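Local structure of molybdopterin converting factor, subunit 1 (Pyrococcus furiosus, 1VJK) at residues V14-R19 and E44-R49; E55-E60 and E64-N69. The protein is of unproven function but probably acts as a MoaD-like small sulfur-carrier subunit in molybdopterin synthesis. All coordinates share one frame; numbering follows the deposited sequence.

Interaction 1 (V14-R19 and E44-R49); sequences VKYFAR and EEIKKR
Within 44-49, I46 carries the contact with V14 and Y16, and its apolar branches pack against both. V14 CG1 lies 4.2 Å from I46 CD1, a contact between methyl ends. The second branch works on the tyrosine: I46 CG2 stands 4.3 Å from Y16 CE1, near the ring plane, so I46 meets the ring at its edge and not over a face. With CG beside the backbone N (chi1 -60°), the ring of Y16 extends toward the helix, and its OH comes within 3.8 Å of I46 CG1. V14 CG1 also sits over one face of the same ring, 3.6 Å above the plane and displaced toward the rim. This is the helix-on-sheet packing of the ubiquitin-like beta-grasp fold, in which I31 of the neighbouring strand 28-33 also touches I46.

Among the polar groups, Y16 OH turns to E29 of strand 28-33, to which it is hydrogen-bonded and whose carboxylate also forms a salt bridge with R49. One turn along the helix, R49 NE reaches E45 OE2 at 2.9 Å, nearly straight at 175° and in the guanidinium plane, meeting the anti lone pair of E45 OE2. K47 NZ and E44 OE2 form a longer salt bridge, 3.2 Å.

Interaction 2 (E55-E60 and E64-N69); sequences EEVFGE and EDADVN
D67 and V57 meet through a side-chain-to-backbone bond: V57 N donates to D67 OD2 at 2.8 Å and 175°, entering the anti lone pair. The carboxylate is placed there by a first torsion of -62°, which sets CG beside D67's own backbone N. That N gives V57 O a weak, bent bond, while V68 N donates to the same oxygen at 3.0 Å, tilted from the carbonyl plane. A further backbone bond runs from G59 N to V68 O, 2.8 Å and almost in line with the C=O. V68 N to V57 O and G59 N to V68 O make the single beta bridge between F58 and V68. V68 O also accepts N69 ND2 from above its carbonyl plane.

Side chains pack around this backbone. V68 CB lies over one face of the F58 ring, a CH-pi contact 4.0 Å from the centroid and 15° off the normal, and V68 CG1 touches F58 CE1. A66 CB sits 3.4 Å from G59 N; a CB on G59 would clash with N69 ND2 and crowd A66, so the close approach is consistent with the absence of a side chain at G59.

E56 bends at chi2 and brings OE1 within 3.6 Å of D67 OD2, the carboxylates nearly perpendicular; the salt bridge from E56 to R19 probably offsets this repulsion. Replacing the D67 carboxylate by the methyl of an alanine is likely to leave V57 N without its acceptor and set the E56-V57 backbone freer to move.

Outward, F58 rests on I43 and K47 of helix 39-49, E56 and V68 reach F20 of helix 19-24, and V68 also touches V91 of strand 88-92, while N69 opens edge strand 69-72.

In the fold
Interactions 1 and 2 follow one another along the chain, their centres about 12 Å apart, and touch at two sites. R19 of segment 14-19 places NH2 2.8 Å from E56 OE1, a salt bridge, and 4.0 Å from D67 CB, so one guanidinium reaches both segments of interaction 2. On helix 39-49, K47 CE packs 3.7 Å from F58 CE2. F53, in the loop joining that helix to segment 55-60, contacts both I46 and F58. Strand 88-92 supplies a further common neighbour, V91, which meets V14, Y16 and V68. These contacts are packing and charge pairing within one chain, and they join the helix and sheet to the loop segments 55-60 and 64-69 without locating a functional site.

Interaction 1 (V14-R19 and E44-R49)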
# COMPACT_ATOMS: atom_id res chain seq x y z
N VAL A 14 5.49 3.29 -3.82
CA VAL A 14 5.22 2.38 -2.73
C VAL A 14 6.50 1.96 -2.06
O VAL A 14 7.43 1.52 -2.74
CB VAL A 14 4.44 1.12 -3.19
CG1 VAL A 14 4.16 0.17 -2.03
CG2 VAL A 14 3.14 1.53 -3.90
N LYS A 15 6.59 2.14 -0.73
CA LYS A 15 7.77 1.74 0.04
C LYS A 15 7.37 0.59 0.94
O LYS A 15 6.46 0.73 1.78
CB LYS A 15 8.34 2.91 0.86
CG LYS A 15 8.82 4.11 0.04
CD LYS A 15 9.37 5.20 0.95
CE LYS A 15 10.07 6.30 0.17
N TYR A 16 8.03 -0.54 0.77
CA TYR A 16 7.79 -1.72 1.61
C TYR A 16 8.76 -1.75 2.75
O TYR A 16 9.94 -1.36 2.60
CB TYR A 16 7.96 -2.99 0.76
CG TYR A 16 7.01 -3.06 -0.40
CD1 TYR A 16 5.68 -3.46 -0.22
CD2 TYR A 16 7.43 -2.75 -1.68
CE1 TYR A 16 4.79 -3.53 -1.27
CE2 TYR A 16 6.55 -2.84 -2.77
CZ TYR A 16 5.22 -3.23 -2.54
OH TYR A 16 4.33 -3.29 -3.61
N PHE A 17 8.29 -2.26 3.89
CA PHE A 17 9.10 -2.35 5.09
C PHE A 17 9.18 -3.74 5.64
O PHE A 17 8.23 -4.52 5.52
CB PHE A 17 8.53 -1.41 6.17
CG PHE A 17 8.66 0.04 5.83
CD1 PHE A 17 9.75 0.78 6.30
CD2 PHE A 17 7.69 0.68 5.05
CE1 PHE A 17 9.88 2.13 6.00
CE2 PHE A 17 7.81 2.03 4.72
CZ PHE A 17 8.91 2.76 5.21
N ALA A 18 10.30 -4.04 6.30
CA ALA A 18 10.47 -5.28 7.05
C ALA A 18 10.15 -6.49 6.15
O ALA A 18 10.66 -6.56 5.03
CB ALA A 18 9.65 -5.26 8.33
N ARG A 19 9.34 -7.44 6.63
CA ARG A 19 9.20 -8.68 5.84
C ARG A 19 8.51 -8.45 4.51
O ARG A 19 8.63 -9.27 3.60
CB ARG A 19 8.52 -9.80 6.63
CG ARG A 19 7.04 -9.63 6.86
CD ARG A 19 6.53 -10.74 7.75
NE ARG A 19 5.13 -10.58 8.07
CZ ARG A 19 4.12 -11.08 7.34
NH1 ARG A 19 4.36 -11.80 6.24
NH2 ARG A 19 2.86 -10.83 7.75
N GLU A 44 -5.40 -3.54 -3.88
CA GLU A 44 -5.68 -4.62 -4.84
C GLU A 44 -4.60 -4.80 -5.88
O GLU A 44 -4.32 -5.95 -6.28
CB GLU A 44 -7.06 -4.43 -5.48
CG GLU A 44 -8.20 -4.58 -4.47
CD GLU A 44 -8.12 -5.86 -3.65
OE1 GLU A 44 -8.21 -6.96 -4.25
OE2 GLU A 44 -7.95 -5.78 -2.41
N GLU A 45 -4.00 -3.71 -6.32
CA GLU A 45 -2.93 -3.80 -7.30
C GLU A 45 -1.68 -4.43 -6.69
O GLU A 45 -1.00 -5.21 -7.38
CB GLU A 45 -2.63 -2.42 -7.92
CG GLU A 45 -1.46 -2.40 -8.92
CD GLU A 45 -1.73 -3.14 -10.23
OE1 GLU A 45 -2.89 -3.43 -10.55
OE2 GLU A 45 -0.75 -3.43 -10.96
N ILE A 46 -1.35 -4.12 -5.42
CA ILE A 46 -0.21 -4.76 -4.76
C ILE A 46 -0.41 -6.28 -4.73
O ILE A 46 0.51 -7.04 -5.07
CB ILE A 46 -0.00 -4.17 -3.36
CG1 ILE A 46 0.54 -2.74 -3.50
CG2 ILE A 46 0.93 -5.03 -2.56
CD1 ILE A 46 0.48 -1.94 -2.24
N LYS A 47 -1.63 -6.69 -4.38
CA LYS A 47 -1.97 -8.12 -4.34
C LYS A 47 -1.90 -8.78 -5.72
O LYS A 47 -1.50 -9.96 -5.84
CB LYS A 47 -3.35 -8.31 -3.73
CG LYS A 47 -3.42 -7.91 -2.30
CD LYS A 47 -4.87 -8.05 -1.80
CE LYS A 47 -5.01 -7.65 -0.37
NZ LYS A 47 -6.48 -7.50 -0.09
N LYS A 48 -2.26 -8.03 -6.77
CA LYS A 48 -2.20 -8.54 -8.13
C LYS A 48 -0.76 -8.71 -8.58
O LYS A 48 -0.43 -9.68 -9.29
CB LYS A 48 -2.95 -7.59 -9.06
CG LYS A 48 -2.98 -8.04 -10.52
CD LYS A 48 -3.82 -7.09 -11.37
CE LYS A 48 -3.90 -7.60 -12.80
NZ LYS A 48 -2.56 -7.49 -13.48
N ARG A 49 0.12 -7.78 -8.22
CA ARG A 49 1.51 -7.85 -8.64
C ARG A 49 2.30 -8.89 -7.85
O ARG A 49 3.26 -9.47 -8.34
CB ARG A 49 2.18 -6.50 -8.44
CG ARG A 49 1.70 -5.48 -9.39
CD ARG A 49 2.49 -4.22 -9.28
NE ARG A 49 2.03 -3.22 -10.26
CZ ARG A 49 2.81 -2.27 -10.78
NH1 ARG A 49 4.08 -2.14 -10.41
NH2 ARG A 49 2.27 -1.44 -11.64

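Interaction 2 (E55-E60 and E64-N69)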
# COMPACT_ATOMS: atom_id res chain seq x y z
N GLU A 55 -2.80 -13.20 0.96
CA GLU A 55 -3.06 -13.90 2.23
C GLU A 55 -2.81 -12.98 3.45
O GLU A 55 -3.06 -13.38 4.60
CB GLU A 55 -2.16 -15.15 2.31
CG GLU A 55 -2.41 -16.25 1.26
CD GLU A 55 -2.29 -15.81 -0.22
OE1 GLU A 55 -1.28 -15.13 -0.62
OE2 GLU A 55 -3.23 -16.15 -0.99
N GLU A 56 -2.33 -11.77 3.20
CA GLU A 56 -2.02 -10.82 4.25
C GLU A 56 -3.20 -9.89 4.47
O GLU A 56 -3.76 -9.33 3.53
CB GLU A 56 -0.77 -9.99 3.89
CG GLU A 56 0.45 -10.84 3.60
CD GLU A 56 1.09 -11.42 4.85
OE1 GLU A 56 0.73 -10.98 5.95
OE2 GLU A 56 1.94 -12.34 4.72
N VAL A 57 -3.57 -9.70 5.73
CA VAL A 57 -4.71 -8.84 6.04
C VAL A 57 -4.27 -7.39 6.17
O VAL A 57 -3.43 -7.06 7.02
CB VAL A 57 -5.43 -9.31 7.30
CG1 VAL A 57 -6.57 -8.37 7.67
CG2 VAL A 57 -5.97 -10.72 7.09
N PHE A 58 -4.79 -6.52 5.30
CA PHE A 58 -4.53 -5.08 5.39
C PHE A 58 -5.53 -4.43 6.31
O PHE A 58 -6.73 -4.68 6.24
CB PHE A 58 -4.63 -4.43 4.00
CG PHE A 58 -3.48 -4.74 3.07
CD1 PHE A 58 -2.60 -3.73 2.68
CD2 PHE A 58 -3.29 -6.02 2.56
CE1 PHE A 58 -1.53 -4.00 1.80
CE2 PHE A 58 -2.22 -6.31 1.69
CZ PHE A 58 -1.36 -5.29 1.31
N GLY A 59 -5.02 -3.57 7.16
CA GLY A 59 -5.87 -2.79 8.03
C GLY A 59 -6.26 -1.48 7.37
O GLY A 59 -5.64 -0.99 6.40
N GLU A 60 -7.33 -0.90 7.92
CA GLU A 60 -7.75 0.42 7.52
C GLU A 60 -7.29 1.39 8.59
O GLU A 60 -7.69 1.24 9.77
CB GLU A 60 -9.25 0.47 7.33
CG GLU A 60 -9.71 1.78 6.72
CD GLU A 60 -11.11 1.75 6.13
OE1 GLU A 60 -11.93 0.86 6.50
OE2 GLU A 60 -11.42 2.66 5.34
N GLU A 64 -3.61 -2.72 14.85
CA GLU A 64 -2.55 -3.61 15.34
C GLU A 64 -2.85 -5.08 15.08
O GLU A 64 -1.94 -5.92 15.13
CB GLU A 64 -2.27 -3.37 16.84
N ASP A 65 -4.11 -5.40 14.77
CA ASP A 65 -4.50 -6.80 14.56
C ASP A 65 -4.31 -7.27 13.11
O ASP A 65 -4.33 -8.47 12.83
CB ASP A 65 -5.95 -7.02 15.00
CG ASP A 65 -6.16 -6.69 16.47
OD1 ASP A 65 -5.29 -7.05 17.30
OD2 ASP A 65 -7.17 -6.07 16.88
N ALA A 66 -4.12 -6.31 12.20
CA ALA A 66 -3.86 -6.60 10.79
C ALA A 66 -2.43 -7.05 10.58
O ALA A 66 -1.57 -6.85 11.43
CB ALA A 66 -4.15 -5.35 9.96
N ASP A 67 -2.17 -7.69 9.44
CA ASP A 67 -0.79 -8.00 9.08
C ASP A 67 -0.06 -6.77 8.54
O ASP A 67 1.16 -6.66 8.71
CB ASP A 67 -0.75 -9.09 8.01
CG ASP A 67 -1.33 -10.39 8.48
OD1 ASP A 67 -0.84 -10.92 9.52
OD2 ASP A 67 -2.29 -10.95 7.91
N VAL A 68 -0.81 -5.87 7.89
CA VAL A 68 -0.23 -4.76 7.17
C VAL A 68 -1.00 -3.51 7.53
O VAL A 68 -2.23 -3.53 7.57
CB VAL A 68 -0.38 -4.94 5.61
CG1 VAL A 68 0.36 -3.84 4.86
CG2 VAL A 68 0.10 -6.31 5.13
N ASN A 69 -0.28 -2.41 7.72
CA ASN A 69 -0.88 -1.08 7.73
C ASN A 69 -0.22 -0.26 6.66
O ASN A 69 0.91 -0.56 6.21
CB ASN A 69 -0.66 -0.36 9.08
CG ASN A 69 -1.56 -0.87 10.24
OD1 ASN A 69 -1.50 -0.30 11.34
ND2 ASN A 69 -2.35 -1.92 10.02